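Local coordinates for protein AvrRxo1-ORF1 (Xanthomonas oryzae pv. oryzicola, PDB 4Z8T) that is a type III effector with a polynucleotide kinase domain, probably phosphorylating a nucleotide-like substrate, and pairs with its interactor AvrRxo1-ORF2, at residues Ser49-Asp61 against Val88-Cys101. Residues are numbered along the deposited sequence; the frame is centred on the assembly and turned at random.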
ATOM      1  N   SER A  49      45.754   7.052   1.054  1.00 21.91           N
ATOM      2  CA  SER A  49      46.537   5.834   0.913  1.00 22.73           C
ATOM      3  C   SER A  49      45.616   4.653   0.636  1.00 22.27           C
ATOM      4  O   SER A  49      45.874   3.852  -0.262  1.00 23.45           O
ATOM      5  CB  SER A  49      47.379   5.586   2.165  1.00 23.98           C
ATOM      6  OG  SER A  49      48.130   4.394   2.020  1.00 30.48           O
ATOM      7  N   SER A  50      44.522   4.569   1.389  1.00 21.29           N
ATOM      8  CA  SER A  50      43.574   3.482   1.216  1.00 20.79           C
ATOM      9  C   SER A  50      42.941   3.552  -0.164  1.00 19.18           C
ATOM     10  O   SER A  50      42.781   2.530  -0.824  1.00 19.95           O
ATOM     11  CB  SER A  50      42.488   3.533   2.288  1.00 22.64           C
ATOM     12  OG  SER A  50      43.041   3.235   3.563  1.00 24.64           O
ATOM     13  N   ALA A  51      42.587   4.756  -0.599  1.00 18.87           N
ATOM     14  CA  ALA A  51      41.960   4.902  -1.911  1.00 19.88           C
ATOM     15  C   ALA A  51      42.917   4.490  -3.025  1.00 20.38           C
ATOM     16  O   ALA A  51      42.502   3.912  -4.045  1.00 19.25           O
ATOM     17  CB  ALA A  51      41.476   6.329  -2.112  1.00 18.93           C
ATOM     18  N   LEU A  52      44.202   4.788  -2.857  1.00 20.03           N
ATOM     19  CA  LEU A  52      45.161   4.436  -3.896  1.00 21.06           C
ATOM     20  C   LEU A  52      45.332   2.929  -3.950  1.00 21.86           C
ATOM     21  O   LEU A  52      45.474   2.354  -5.027  1.00 20.07           O
ATOM     22  CB  LEU A  52      46.503   5.134  -3.653  1.00 21.39           C
ATOM     23  CG  LEU A  52      47.550   5.031  -4.764  1.00 29.25           C
ATOM     24  CD1 LEU A  52      47.010   5.547  -6.088  1.00 25.25           C
ATOM     25  CD2 LEU A  52      48.804   5.804  -4.359  1.00 31.53           C
ATOM     26  N   THR A  53      45.317   2.284  -2.788  1.00 21.05           N
ATOM     27  CA  THR A  53      45.380   0.825  -2.747  1.00 21.55           C
ATOM     28  C   THR A  53      44.201   0.232  -3.522  1.00 20.83           C
ATOM     29  O   THR A  53      44.384  -0.657  -4.359  1.00 21.95           O
ATOM     30  CB  THR A  53      45.384   0.307  -1.301  1.00 25.35           C
ATOM     31  OG1 THR A  53      46.591   0.732  -0.660  1.00 25.91           O
ATOM     32  CG2 THR A  53      45.327  -1.205  -1.274  1.00 25.22           C
ATOM     33  N   LEU A  54      43.004   0.748  -3.262  1.00 19.51           N
ATOM     34  CA  LEU A  54      41.810   0.301  -3.984  1.00 18.16           C
ATOM     35  C   LEU A  54      42.012   0.477  -5.478  1.00 19.04           C
ATOM     36  O   LEU A  54      41.801  -0.453  -6.262  1.00 18.92           O
ATOM     37  CB  LEU A  54      40.581   1.110  -3.558  1.00 20.57           C
ATOM     38  CG  LEU A  54      39.909   0.844  -2.212  1.00 22.85           C
ATOM     39  CD1 LEU A  54      38.625   1.671  -2.130  1.00 21.77           C
ATOM     40  CD2 LEU A  54      39.612  -0.640  -2.017  1.00 21.70           C
ATOM     41  N   ALA A  55      42.440   1.673  -5.866  1.00 18.32           N
ATOM     42  CA  ALA A  55      42.594   1.989  -7.283  1.00 17.90           C
ATOM     43  C   ALA A  55      43.611   1.090  -7.974  1.00 18.41           C
ATOM     44  O   ALA A  55      43.392   0.654  -9.108  1.00 20.47           O
ATOM     45  CB  ALA A  55      42.960   3.452  -7.465  1.00 18.02           C
ATOM     46  N   GLU A  56      44.721   0.806  -7.303  1.00 20.44           N
ATOM     47  CA  GLU A  56      45.738  -0.043  -7.915  1.00 19.76           C
ATOM     48  C   GLU A  56      45.248  -1.478  -8.017  1.00 19.77           C
ATOM     49  O   GLU A  56      45.543  -2.163  -9.000  1.00 21.18           O
ATOM     50  CB  GLU A  56      47.053   0.011  -7.132  1.00 21.26           C
ATOM     51  CG  GLU A  56      47.768   1.358  -7.150  1.00 25.26           C
ATOM     52  CD  GLU A  56      48.412   1.702  -8.485  1.00 26.20           C
ATOM     53  OE1 GLU A  56      48.370   0.883  -9.428  1.00 31.03           O
ATOM     54  OE2 GLU A  56      48.979   2.814  -8.592  1.00 29.04           O
ATOM     55  N   SER A  57      44.496  -1.944  -7.015  1.00 20.23           N
ATOM     56  CA  SER A  57      43.892  -3.278  -7.093  1.00 19.87           C
ATOM     57  C   SER A  57      42.943  -3.400  -8.267  1.00 18.69           C
ATOM     58  O   SER A  57      43.038  -4.351  -9.048  1.00 19.66           O
ATOM     59  CB  SER A  57      43.156  -3.641  -5.795  1.00 18.11           C
ATOM     60  OG  SER A  57      42.553  -4.930  -5.881  1.00 20.50           O
ATOM     61  N   LEU A  58      42.028  -2.438  -8.384  1.00 17.30           N
ATOM     62  CA  LEU A  58      41.051  -2.442  -9.467  1.00 18.13           C
ATOM     63  C   LEU A  58      41.724  -2.411 -10.839  1.00 17.01           C
ATOM     64  O   LEU A  58      41.321  -3.140 -11.741  1.00 19.72           O
ATOM     65  CB  LEU A  58      40.102  -1.253  -9.313  1.00 17.26           C
ATOM     66  CG  LEU A  58      39.195  -1.364  -8.085  1.00 18.21           C
ATOM     67  CD1 LEU A  58      38.591  -0.005  -7.714  1.00 17.21           C
ATOM     68  CD2 LEU A  58      38.077  -2.390  -8.325  1.00 15.84           C
ATOM     69  N   GLU A  59      42.756  -1.584 -10.994  1.00 18.53           N
ATOM     70  CA  GLU A  59      43.417  -1.477 -12.300  1.00 19.44           C
ATOM     71  C   GLU A  59      44.152  -2.765 -12.663  1.00 21.10           C
ATOM     72  O   GLU A  59      44.117  -3.221 -13.815  1.00 20.84           O
ATOM     73  CB  GLU A  59      44.381  -0.289 -12.328  1.00 19.73           C
ATOM     74  CG  GLU A  59      45.111  -0.146 -13.661  1.00 24.36           C
ATOM     75  CD  GLU A  59      46.030   1.039 -13.667  1.00 29.29           C
ATOM     76  OE1 GLU A  59      45.554   2.146 -13.344  1.00 27.25           O
ATOM     77  OE2 GLU A  59      47.227   0.861 -13.986  1.00 31.44           O
ATOM     78  N   SER A  60      44.811  -3.349 -11.673  1.00 19.39           N
ATOM     79  CA  SER A  60      45.520  -4.607 -11.855  1.00 22.33           C
ATOM     80  C   SER A  60      44.557  -5.710 -12.268  1.00 21.99           C
ATOM     81  O   SER A  60      44.932  -6.645 -12.979  1.00 21.58           O
ATOM     82  CB  SER A  60      46.219  -4.993 -10.558  1.00 22.89           C
ATOM     83  OG  SER A  60      46.933  -6.202 -10.716  1.00 27.98           O
ATOM     84  N   ASP A  61      43.308  -5.605 -11.824  1.00 17.78           N
ATOM     85  CA  ASP A  61      42.313  -6.610 -12.178  1.00 18.79           C
ATOM     86  C   ASP A  61      41.579  -6.228 -13.462  1.00 19.91           C
ATOM     87  O   ASP A  61      40.548  -6.808 -13.789  1.00 21.29           O
ATOM     88  CB  ASP A  61      41.321  -6.830 -11.023  1.00 19.81           C
ATOM     89  CG  ASP A  61      41.894  -7.689  -9.907  1.00 23.88           C
ATOM     90  OD1 ASP A  61      42.862  -8.443 -10.148  1.00 22.53           O
ATOM     91  OD2 ASP A  61      41.363  -7.620  -8.774  1.00 20.58           O
ATOM     92  N   VAL A  88      35.007  -7.501  -8.474  1.00 15.17           N
ATOM     93  CA  VAL A  88      36.280  -6.791  -8.609  1.00 15.95           C
ATOM     94  C   VAL A  88      36.494  -5.820  -7.447  1.00 16.58           C
ATOM     95  O   VAL A  88      37.610  -5.655  -6.961  1.00 16.48           O
ATOM     96  CB  VAL A  88      36.444  -6.128 -10.009  1.00 17.64           C
ATOM     97  CG1 VAL A  88      35.662  -4.806 -10.127  1.00 17.16           C
ATOM     98  CG2 VAL A  88      37.910  -5.916 -10.344  1.00 17.48           C
ATOM     99  N   LEU A  89      35.409  -5.214  -6.974  1.00 15.82           N
ATOM    100  CA  LEU A  89      35.507  -4.243  -5.899  1.00 15.37           C
ATOM    101  C   LEU A  89      35.671  -4.983  -4.576  1.00 17.42           C
ATOM    102  O   LEU A  89      36.412  -4.532  -3.696  1.00 18.75           O
ATOM    103  CB  LEU A  89      34.288  -3.331  -5.888  1.00 18.59           C
ATOM    104  CG  LEU A  89      34.241  -2.342  -4.730  1.00 19.15           C
ATOM    105  CD1 LEU A  89      35.464  -1.434  -4.765  1.00 20.28           C
ATOM    106  CD2 LEU A  89      32.946  -1.533  -4.824  1.00 20.38           C
ATOM    107  N   ALA A  90      35.000  -6.129  -4.455  1.00 16.54           N
ATOM    108  CA  ALA A  90      35.160  -6.961  -3.263  1.00 17.68           C
ATOM    109  C   ALA A  90      36.618  -7.330  -3.058  1.00 20.03           C
ATOM    110  O   ALA A  90      37.117  -7.297  -1.926  1.00 20.89           O
ATOM    111  CB  ALA A  90      34.313  -8.210  -3.352  1.00 18.90           C
ATOM    112  N   ALA A  91      37.302  -7.679  -4.146  1.00 19.65           N
ATOM    113  CA  ALA A  91      38.712  -8.036  -4.075  1.00 17.86           C
ATOM    114  C   ALA A  91      39.551  -6.857  -3.598  1.00 21.49           C
ATOM    115  O   ALA A  91      40.514  -7.018  -2.839  1.00 22.40           O
ATOM    116  CB  ALA A  91      39.194  -8.514  -5.452  1.00 19.62           C
ATOM    117  N   ALA A  92      39.209  -5.663  -4.073  1.00 17.44           N
ATOM    118  CA  ALA A  92      39.922  -4.463  -3.674  1.00 18.52           C
ATOM    119  C   ALA A  92      39.671  -4.091  -2.214  1.00 20.72           C
ATOM    120  O   ALA A  92      40.606  -3.767  -1.481  1.00 21.29           O
ATOM    121  CB  ALA A  92      39.546  -3.308  -4.589  1.00 20.04           C
ATOM    122  N   LEU A  93      38.409  -4.106  -1.803  1.00 19.26           N
ATOM    123  CA  LEU A  93      38.059  -3.735  -0.433  1.00 20.69           C
ATOM    124  C   LEU A  93      38.675  -4.694   0.578  1.00 23.47           C
ATOM    125  O   LEU A  93      38.933  -4.320   1.723  1.00 24.21           O
ATOM    126  CB  LEU A  93      36.544  -3.699  -0.262  1.00 20.90           C
ATOM    127  CG  LEU A  93      35.834  -2.543  -0.971  1.00 20.27           C
ATOM    128  CD1 LEU A  93      34.318  -2.755  -0.999  1.00 21.44           C
ATOM    129  CD2 LEU A  93      36.187  -1.213  -0.306  1.00 22.85           C
ATOM    130  N   LYS A  94      38.911  -5.928   0.162  1.00 20.98           N
ATOM    131  CA  LYS A  94      39.563  -6.883   1.052  1.00 24.33           C
ATOM    132  C   LYS A  94      40.950  -6.369   1.435  1.00 27.54           C
ATOM    133  O   LYS A  94      41.376  -6.498   2.586  1.00 31.49           O
ATOM    134  CB  LYS A  94      39.656  -8.250   0.383  1.00 26.56           C
ATOM    135  CG  LYS A  94      39.951  -9.393   1.331  1.00 35.71           C
ATOM    136  CD  LYS A  94      40.079 -10.693   0.559  1.00 36.94           C
ATOM    137  CE  LYS A  94      40.301 -11.868   1.496  1.00 42.92           C
ATOM    138  NZ  LYS A  94      40.466 -13.132   0.732  1.00 44.87           N
ATOM    139  N   LYS A  95      41.632  -5.745   0.481  1.00 23.48           N
ATOM    140  CA  LYS A  95      43.006  -5.279   0.689  1.00 25.17           C
ATOM    141  C   LYS A  95      43.100  -4.075   1.625  1.00 27.97           C
ATOM    142  O   LYS A  95      44.160  -3.797   2.181  1.00 30.85           O
ATOM    143  CB  LYS A  95      43.668  -4.967  -0.658  1.00 24.36           C
ATOM    144  CG  LYS A  95      43.825  -6.192  -1.542  1.00 27.67           C
ATOM    145  CD  LYS A  95      44.386  -5.825  -2.917  1.00 28.78           C
ATOM    146  CE  LYS A  95      44.407  -7.042  -3.841  1.00 29.94           C
ATOM    147  NZ  LYS A  95      44.494  -6.698  -5.300  1.00 33.32           N
ATOM    148  N   THR A  96      41.985  -3.371   1.810  1.00 24.09           N
ATOM    149  CA  THR A  96      41.965  -2.166   2.634  1.00 25.40           C
ATOM    150  C   THR A  96      41.083  -2.335   3.863  1.00 26.56           C
ATOM    151  O   THR A  96      40.821  -1.364   4.578  1.00 29.32           O
ATOM    152  CB  THR A  96      41.429  -0.949   1.853  1.00 23.87           C
ATOM    153  OG1 THR A  96      40.075  -1.200   1.461  1.00 22.78           O
ATOM    154  CG2 THR A  96      42.278  -0.678   0.618  1.00 26.48           C
ATOM    155  N   ALA A  97      40.606  -3.562   4.083  1.00 28.27           N
ATOM    156  CA  ALA A  97      39.617  -3.847   5.124  1.00 27.91           C
ATOM    157  C   ALA A  97      38.432  -2.896   5.034  1.00 29.84           C
ATOM    158  O   ALA A  97      37.903  -2.437   6.048  1.00 29.67           O
ATOM    159  CB  ALA A  97      40.249  -3.784   6.518  1.00 31.43           C
ATOM    160  N   GLY A  98      38.024  -2.596   3.806  1.00 23.06           N
ATOM    161  CA  GLY A  98      36.856  -1.765   3.584  1.00 23.84           C
ATOM    162  C   GLY A  98      37.078  -0.268   3.521  1.00 24.56           C
ATOM    163  O   GLY A  98      36.136   0.487   3.254  1.00 24.23           O
ATOM    164  N   LYS A  99      38.308   0.180   3.740  1.00 23.80           N
ATOM    165  CA  LYS A  99      38.590   1.609   3.753  1.00 24.07           C
ATOM    166  C   LYS A  99      38.867   2.159   2.353  1.00 21.96           C
ATOM    167  O   LYS A  99      39.181   1.400   1.433  1.00 22.39           O
ATOM    168  CB  LYS A  99      39.775   1.900   4.679  1.00 25.57           C
ATOM    169  CG  LYS A  99      39.517   1.493   6.130  1.00 28.92           C
ATOM    170  CD  LYS A  99      40.672   1.894   7.032  1.00 34.80           C
ATOM    171  CE  LYS A  99      41.932   1.123   6.694  1.00 34.13           C
ATOM    172  NZ  LYS A  99      41.794  -0.332   6.979  1.00 38.65           N
ATOM    173  N   GLY A 100      38.741   3.476   2.197  1.00 22.30           N
ATOM    174  CA  GLY A 100      39.136   4.130   0.958  1.00 22.86           C
ATOM    175  C   GLY A 100      37.982   4.709   0.158  1.00 22.34           C
ATOM    176  O   GLY A 100      38.198   5.357  -0.872  1.00 20.40           O
ATOM    177  N   CYS A 101      36.757   4.492   0.630  1.00 22.17           N
ATOM    178  CA  CYS A 101      35.573   4.981  -0.076  1.00 21.09           C
ATOM    179  C   CYS A 101      35.240   6.420   0.296  1.00 20.95           C
ATOM    180  O   CYS A 101      35.552   6.880   1.411  1.00 21.88           O
ATOM    181  CB  CYS A 101      34.363   4.087   0.222  1.00 20.41           C
ATOM    182  SG  CYS A 101      34.616   2.352  -0.213  1.00 23.95           S
TER
HETATM  183  O   HOH W   1      40.421  -5.405  -7.454  1.00 17.96           O
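Leu-54 sets its CD2 methyl over one face of the flat Ala-92–Leu-93 peptide, with CD2 3.3 Å from Ala-92 O. Its other branch, CD1, meets the peptide that follows Lys-99 at its oxygen end, 3.6 Å from Lys-99 O; in the plane of that carbonyl, on a lone pair, Thr-96 OG1 donates a 2.7 Å bond to Lys-99 O. The Thr-96 carbonyl is gripped on opposite faces by Lys-99 N and NZ within the type I' turn Thr-96 to Lys-99, which overlaps the Schellman motif ending helix 87-95. With CG2 beside its backbone N, Thr-96 slides past Thr-53, the two CG2 methyls 3.6 Å apart. Gly-100, lacking a side chain, lets its CA approach Ala-51 CA to 4.1 Å. The axes of 49-60 and 88-95 run at 141°, nearer antiparallel than parallel. Ala-92 CB meets Leu-54 CD2 and Leu-58 CG; Leu-58 crosses Val-88 at about a right angle, CD2 3.9 Å from Val-88 CG1, and both reach Phe-68 of strand 66-71 in the P-loop NTPase-like fold. Ser-57 points OG anti to its backbone N (chi1 179°), where it accepts a 2.7 Å hydrogen bond from Lys-95 NZ. Donors thus run from ammonium through this buried hydroxyl to a water, which donates to both Asp-61 OD2 and Val-88 O; Lys-95 NZ and Asp-61 OD2, 4.8 Å apart, probably favour each other electrostatically without touching, a polar network beside the leucine packing.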